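Long-range contacts in potential RNA-dependent RNA polymerase (Human picobirnavirus, PDB 5I62), which copies RNA from an RNA template, probably for both transcription and genome replication of a small double-stranded RNA virus: residues V33-F38 with L426-R431; R187-G192 with K199-W204. One frame throughout, in Å; residues are numbered along the deposited sequence.

Both contacts pair backbone segments antiparallel, but contact 1 is a short, weakly bonded pairing and contact 2 a regular hairpin. Contact 1 joins an N-terminal segment to the end of helix 419-427, nearly 400 residues on, and sits about 21 Å from the chain centre; five of its eleven touching residues are buried and none is fully exposed, and side chains share the bonding with the backbone. Contact 2, about 12 Å from that centre, is closed by backbone bonds, while its long polar side chains reach an exposed face. Their centres are about 15 Å apart, and they meet where Glu430 OE2 takes Arg187 NE at 2.6 Å in a salt bridge, with Gly188 N a probable second donor.

Contact 1 of 2, residues V33-F38 with L426-R431; sequences VYRTPF and LAMQER
Thr36 plugs into the end of helix 419-427, its OG1 donating to Leu426 O at 2.6 Å in the carbonyl plane. With chi1 at 70°, OG1 lies between the backbone N and carbonyl carbon, where it can also accept from Phe38 N, closing an ST turn. The small branched threonine suits this double role, its methyl CG2 resting 3.6 Å from Gln429 OE1. Beside it Leu426 CB lies over one face of the Phe38 ring, 4.0 Å from the centroid. The small CB of Ala427 lies under one face of the Arg35 guanidinium, 3.7 Å from Arg35 NH1. Arg35 bends at chi2 (86°) and clamps Phe38 O end-on with NH1 and NH2; NH2 has a second acceptor in Met42 O, and NH1 also reaches Ala427 O at 3.1 Å, which takes Thr36 N from above its plane. Val33 CG1 meets Met428 SD at 3.8 Å. The Tyr34 ring brings CD2 3.7 Å from Arg431 C, with Glu430 O and Gln429 O at its edge. Gln429 N binds Tyr34 O, and a water links Tyr34 O with Gln429 O. This is a short, weakly bonded antiparallel pairing, with an ST turn at Thr36, that joins an N-terminal segment to the C-terminal end of helix 419-427.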
loop_
_atom_site.group_PDB
_atom_site.type_symbol
_atom_site.label_atom_id
_atom_site.label_comp_id
_atom_site.label_asym_id
_atom_site.label_seq_id
_atom_site.Cartn_x
_atom_site.Cartn_y
_atom_site.Cartn_z
ATOM N N VAL A 33 13.726 -3.117 19.262
ATOM C CA VAL A 33 13.727 -3.991 18.095
ATOM C C VAL A 33 13.028 -5.279 18.494
ATOM O O VAL A 33 13.462 -5.944 19.436
ATOM C CB VAL A 33 15.160 -4.272 17.610
ATOM C CG1 VAL A 33 15.156 -5.291 16.457
ATOM C CG2 VAL A 33 15.859 -2.976 17.187
ATOM N N TYR A 34 11.948 -5.628 17.794
ATOM C CA TYR A 34 11.174 -6.831 18.088
ATOM C C TYR A 34 11.639 -7.970 17.190
ATOM O O TYR A 34 11.451 -7.937 15.970
ATOM C CB TYR A 34 9.676 -6.581 17.916
ATOM C CG TYR A 34 9.138 -5.593 18.916
ATOM C CD1 TYR A 34 9.696 -5.502 20.184
ATOM C CD2 TYR A 34 8.074 -4.760 18.605
ATOM C CE1 TYR A 34 9.226 -4.600 21.110
ATOM C CE2 TYR A 34 7.595 -3.856 19.523
ATOM C CZ TYR A 34 8.172 -3.785 20.780
ATOM O OH TYR A 34 7.696 -2.883 21.704
ATOM N N ARG A 35 12.227 -8.985 17.802
ATOM C CA ARG A 35 12.699 -10.173 17.114
ATOM C C ARG A 35 11.718 -11.307 17.395
ATOM O O ARG A 35 11.271 -11.473 18.536
ATOM C CB ARG A 35 14.107 -10.491 17.609
ATOM C CG ARG A 35 14.777 -11.685 17.046
ATOM C CD ARG A 35 15.528 -11.450 15.734
ATOM N NE ARG A 35 16.325 -12.652 15.558
ATOM C CZ ARG A 35 15.828 -13.830 15.185
ATOM N NH1 ARG A 35 14.538 -13.950 14.856
ATOM N NH2 ARG A 35 16.632 -14.884 15.116
ATOM N N THR A 36 11.334 -12.047 16.355
ATOM C CA THR A 36 10.422 -13.181 16.503
ATOM C C THR A 36 11.200 -14.377 17.059
ATOM O O THR A 36 12.426 -14.349 17.171
ATOM C CB THR A 36 9.778 -13.533 15.157
ATOM O OG1 THR A 36 10.777 -14.106 14.308
ATOM C CG2 THR A 36 9.143 -12.311 14.470
ATOM N N PRO A 37 10.515 -15.475 17.408
ATOM C CA PRO A 37 11.238 -16.696 17.814
ATOM C C PRO A 37 11.920 -17.436 16.670
ATOM O O PRO A 37 12.573 -18.453 16.914
ATOM C CB PRO A 37 10.139 -17.575 18.440
ATOM C CG PRO A 37 8.934 -16.708 18.581
ATOM C CD PRO A 37 9.056 -15.616 17.576
ATOM N N PHE A 38 11.791 -16.960 15.437
ATOM C CA PHE A 38 12.394 -17.619 14.284
ATOM C C PHE A 38 13.911 -17.710 14.445
ATOM O O PHE A 38 14.584 -16.690 14.601
ATOM C CB PHE A 38 12.022 -16.831 13.027
ATOM C CG PHE A 38 12.471 -17.455 11.738
ATOM C CD1 PHE A 38 11.957 -18.677 11.321
ATOM C CD2 PHE A 38 13.355 -16.784 10.905
ATOM C CE1 PHE A 38 12.360 -19.241 10.111
ATOM C CE2 PHE A 38 13.759 -17.338 9.700
ATOM C CZ PHE A 38 13.252 -18.570 9.300
ATOM N N LEU A 426 10.434 -12.775 8.422
ATOM C CA LEU A 426 10.235 -13.890 9.343
ATOM C C LEU A 426 10.954 -13.637 10.664
ATOM O O LEU A 426 10.476 -14.043 11.734
ATOM C CB LEU A 426 10.721 -15.184 8.700
ATOM C CG LEU A 426 9.884 -15.694 7.529
ATOM C CD1 LEU A 426 10.560 -16.890 6.875
ATOM C CD2 LEU A 426 8.476 -16.042 7.983
ATOM N N ALA A 427 12.100 -12.963 10.612
ATOM C CA ALA A 427 12.928 -12.797 11.799
ATOM C C ALA A 427 12.549 -11.571 12.625
ATOM O O ALA A 427 12.781 -11.547 13.839
ATOM C CB ALA A 427 14.399 -12.721 11.393
ATOM N N MET A 428 11.945 -10.566 12.001
ATOM C CA MET A 428 11.712 -9.263 12.609
ATOM C C MET A 428 10.258 -8.875 12.439
ATOM O O MET A 428 9.700 -9.026 11.353
ATOM C CB MET A 428 12.578 -8.192 11.960
ATOM C CG MET A 428 14.048 -8.408 12.132
ATOM S SD MET A 428 14.452 -7.850 13.777
ATOM C CE MET A 428 16.247 -7.852 13.690
ATOM N N GLN A 429 9.647 -8.335 13.486
ATOM C CA GLN A 429 8.261 -7.929 13.369
ATOM C C GLN A 429 8.093 -6.461 13.719
ATOM O O GLN A 429 8.935 -5.845 14.379
ATOM C CB GLN A 429 7.349 -8.791 14.243
ATOM C CG GLN A 429 7.682 -8.753 15.706
ATOM C CD GLN A 429 7.006 -9.886 16.449
ATOM O OE1 GLN A 429 6.224 -10.643 15.858
ATOM N NE2 GLN A 429 7.289 -10.008 17.750
ATOM N N GLU A 430 6.972 -5.915 13.253
ATOM C CA GLU A 430 6.682 -4.498 13.409
ATOM C C GLU A 430 6.120 -4.172 14.785
ATOM O O GLU A 430 6.357 -3.086 15.318
ATOM C CB GLU A 430 5.682 -4.077 12.344
ATOM C CG GLU A 430 5.400 -2.608 12.323
ATOM C CD GLU A 430 4.531 -2.238 11.147
ATOM O OE1 GLU A 430 4.243 -3.128 10.308
ATOM O OE2 GLU A 430 4.134 -1.062 11.073
ATOM N N ARG A 431 5.355 -5.085 15.356
ATOM C CA ARG A 431 4.697 -4.824 16.622
ATOM C C ARG A 431 4.785 -6.047 17.509
ATOM O O ARG A 431 4.732 -7.187 17.043
ATOM C CB ARG A 431 3.238 -4.426 16.425
ATOM C CG ARG A 431 3.077 -2.940 16.270
ATOM C CD ARG A 431 1.697 -2.577 15.779
ATOM N NE ARG A 431 1.803 -1.828 14.534
ATOM C CZ ARG A 431 2.163 -0.551 14.455
ATOM N NH1 ARG A 431 2.444 0.137 15.565
ATOM N NH2 ARG A 431 2.241 0.039 13.265
HETATM O O HOH W 1 11.632 -5.512 14.211
#

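Contact 2 of 2, residues R187-G192 with K199-W204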
loop_
_atom_site.group_PDB
_atom_site.type_symbol
_atom_site.label_atom_id
_atom_site.label_comp_id
_atom_site.label_asym_id
_atom_site.label_seq_id
_atom_site.Cartn_x
_atom_site.Cartn_y
_atom_site.Cartn_z
ATOM N N ARG A 187 3.666 3.382 10.541
ATOM C CA ARG A 187 4.054 2.037 10.135
ATOM C C ARG A 187 5.560 2.004 9.951
ATOM O O ARG A 187 6.140 2.937 9.393
ATOM C CB ARG A 187 3.386 1.579 8.827
ATOM C CG ARG A 187 1.873 1.452 8.898
ATOM C CD ARG A 187 1.436 0.409 9.918
ATOM N NE ARG A 187 1.947 -0.922 9.611
ATOM C CZ ARG A 187 1.394 -1.742 8.723
ATOM N NH1 ARG A 187 0.316 -1.356 8.045
ATOM N NH2 ARG A 187 1.920 -2.943 8.508
ATOM N N GLY A 188 6.182 0.920 10.393
ATOM C CA GLY A 188 7.604 0.735 10.226
ATOM C C GLY A 188 7.886 -0.155 9.032
ATOM O O GLY A 188 7.186 -1.131 8.787
ATOM N N GLN A 189 8.942 0.181 8.306
ATOM C CA GLN A 189 9.358 -0.604 7.162
ATOM C C GLN A 189 10.871 -0.771 7.208
ATOM O O GLN A 189 11.602 0.176 7.510
ATOM C CB GLN A 189 8.899 0.070 5.862
ATOM C CG GLN A 189 9.390 -0.580 4.598
ATOM C CD GLN A 189 8.701 -0.006 3.374
ATOM O OE1 GLN A 189 7.495 0.264 3.398
ATOM N NE2 GLN A 189 9.459 0.191 2.300
ATOM N N GLU A 190 11.330 -1.983 6.924
ATOM C CA GLU A 190 12.761 -2.255 6.980
ATOM C C GLU A 190 13.500 -1.390 5.967
ATOM O O GLU A 190 13.072 -1.252 4.819
ATOM C CB GLU A 190 13.037 -3.741 6.743
ATOM C CG GLU A 190 12.617 -4.269 5.373
ATOM C CD GLU A 190 11.186 -4.792 5.357
ATOM O OE1 GLU A 190 10.272 -4.061 5.809
ATOM O OE2 GLU A 190 10.976 -5.941 4.903
ATOM N N GLY A 191 14.600 -0.780 6.403
ATOM C CA GLY A 191 15.427 0.012 5.510
ATOM C C GLY A 191 16.914 -0.205 5.752
ATOM O O GLY A 191 17.737 0.647 5.409
ATOM N N GLY A 192 17.277 -1.344 6.339
ATOM C CA GLY A 192 18.655 -1.607 6.680
ATOM C C GLY A 192 18.781 -2.297 8.029
ATOM O O GLY A 192 17.825 -2.375 8.811
ATOM N N LYS A 199 12.283 2.705 8.224
ATOM C CA LYS A 199 11.509 3.724 7.523
ATOM C C LYS A 199 10.313 4.125 8.368
ATOM O O LYS A 199 9.546 3.261 8.796
ATOM C CB LYS A 199 10.988 3.196 6.184
ATOM C CG LYS A 199 11.976 3.024 5.046
ATOM C CD LYS A 199 13.057 4.077 5.069
ATOM C CE LYS A 199 14.340 3.468 5.605
ATOM N NZ LYS A 199 15.383 4.470 5.974
ATOM N N GLN A 200 10.115 5.431 8.557
ATOM C CA GLN A 200 9.062 5.945 9.432
ATOM C C GLN A 200 7.880 6.401 8.579
ATOM O O GLN A 200 7.746 7.572 8.228
ATOM C CB GLN A 200 9.609 7.071 10.309
ATOM C CG GLN A 200 10.879 6.707 11.083
ATOM C CD GLN A 200 10.609 5.706 12.189
ATOM O OE1 GLN A 200 9.742 5.927 13.039
ATOM N NE2 GLN A 200 11.369 4.610 12.201
ATOM N N ARG A 201 6.983 5.461 8.277
ATOM C CA ARG A 201 5.846 5.783 7.418
ATOM C C ARG A 201 4.782 6.561 8.196
ATOM O O ARG A 201 4.462 6.230 9.336
ATOM C CB ARG A 201 5.235 4.513 6.828
ATOM C CG ARG A 201 6.102 3.785 5.800
ATOM C CD ARG A 201 5.293 2.687 5.073
ATOM N NE ARG A 201 3.876 3.043 4.947
ATOM C CZ ARG A 201 2.860 2.227 5.224
ATOM N NH1 ARG A 201 3.092 0.978 5.616
ATOM N NH2 ARG A 201 1.609 2.652 5.096
ATOM N N VAL A 202 4.233 7.600 7.574
ATOM C CA VAL A 202 3.119 8.342 8.137
ATOM C C VAL A 202 1.826 7.707 7.650
ATOM O O VAL A 202 1.672 7.434 6.455
ATOM C CB VAL A 202 3.188 9.826 7.748
ATOM C CG1 VAL A 202 1.908 10.537 8.142
ATOM C CG2 VAL A 202 4.392 10.492 8.385
ATOM N N VAL A 203 0.910 7.435 8.580
ATOM C CA VAL A 203 -0.436 6.984 8.251
ATOM C C VAL A 203 -1.412 8.078 8.662
ATOM O O VAL A 203 -1.349 8.572 9.792
ATOM C CB VAL A 203 -0.793 5.656 8.949
ATOM C CG1 VAL A 203 -2.214 5.224 8.564
ATOM C CG2 VAL A 203 0.202 4.582 8.575
ATOM N N TRP A 204 -2.302 8.454 7.746
ATOM C CA TRP A 204 -3.415 9.345 8.048
ATOM C C TRP A 204 -4.620 8.477 8.409
ATOM O O TRP A 204 -5.274 7.910 7.535
ATOM C CB TRP A 204 -3.721 10.261 6.867
ATOM C CG TRP A 204 -2.650 11.276 6.570
ATOM C CD1 TRP A 204 -1.361 11.033 6.175
ATOM C CD2 TRP A 204 -2.775 12.698 6.674
ATOM N NE1 TRP A 204 -0.684 12.222 6.013
ATOM C CE2 TRP A 204 -1.525 13.257 6.328
ATOM C CE3 TRP A 204 -3.821 13.554 7.038
ATOM C CZ2 TRP A 204 -1.298 14.630 6.323
ATOM C CZ3 TRP A 204 -3.598 14.916 7.027
ATOM C CH2 TRP A 204 -2.340 15.443 6.683
#
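A beta hairpin brings strands 176-189 and 199-205 together here, the short segments running antiparallel at 148°. Two hydrogen-bonded pairs hold it, Arg187 with Arg201 and Gln189 with Lys199, the shortest link being Lys199 N to Gln189 O at 2.7 Å. Between them Gly188 faces Gln200, its CA 3.5 Å from Lys199 O in a C-H...O contact. On the face of Arg187, Gln189, Lys199 and Arg201, long polar chains lie across one another, Gln189 CB on Lys199 CB. Arg187 and Arg201 lie side by side, guanidinium planes 56° apart; Arg187 CB sits over the Arg201 guanidinium, 3.3 Å from Arg201 NH1. The two NH1 atoms stay 4.4 Å apart, and the Glu430 carboxylate on Arg187 NE probably eases the like charges. Arg187 CG also meets Val203 CG2 at 3.6 Å. Gln189, extended with CG anti to the backbone N (chi1 174°), brings OE1 to Arg201 CD at 3.7 Å. Lys199 curls at chi2 and chi3, its CE 3.6 Å from Gly191 CA, close against a backbone with no side chain in the way. Helix 89-97 packs against Gln200, Val202 and Trp204, and both strands belong to a mixed sheet, in which 176-189 also pairs with 168-173 and, in parallel, with 306-309.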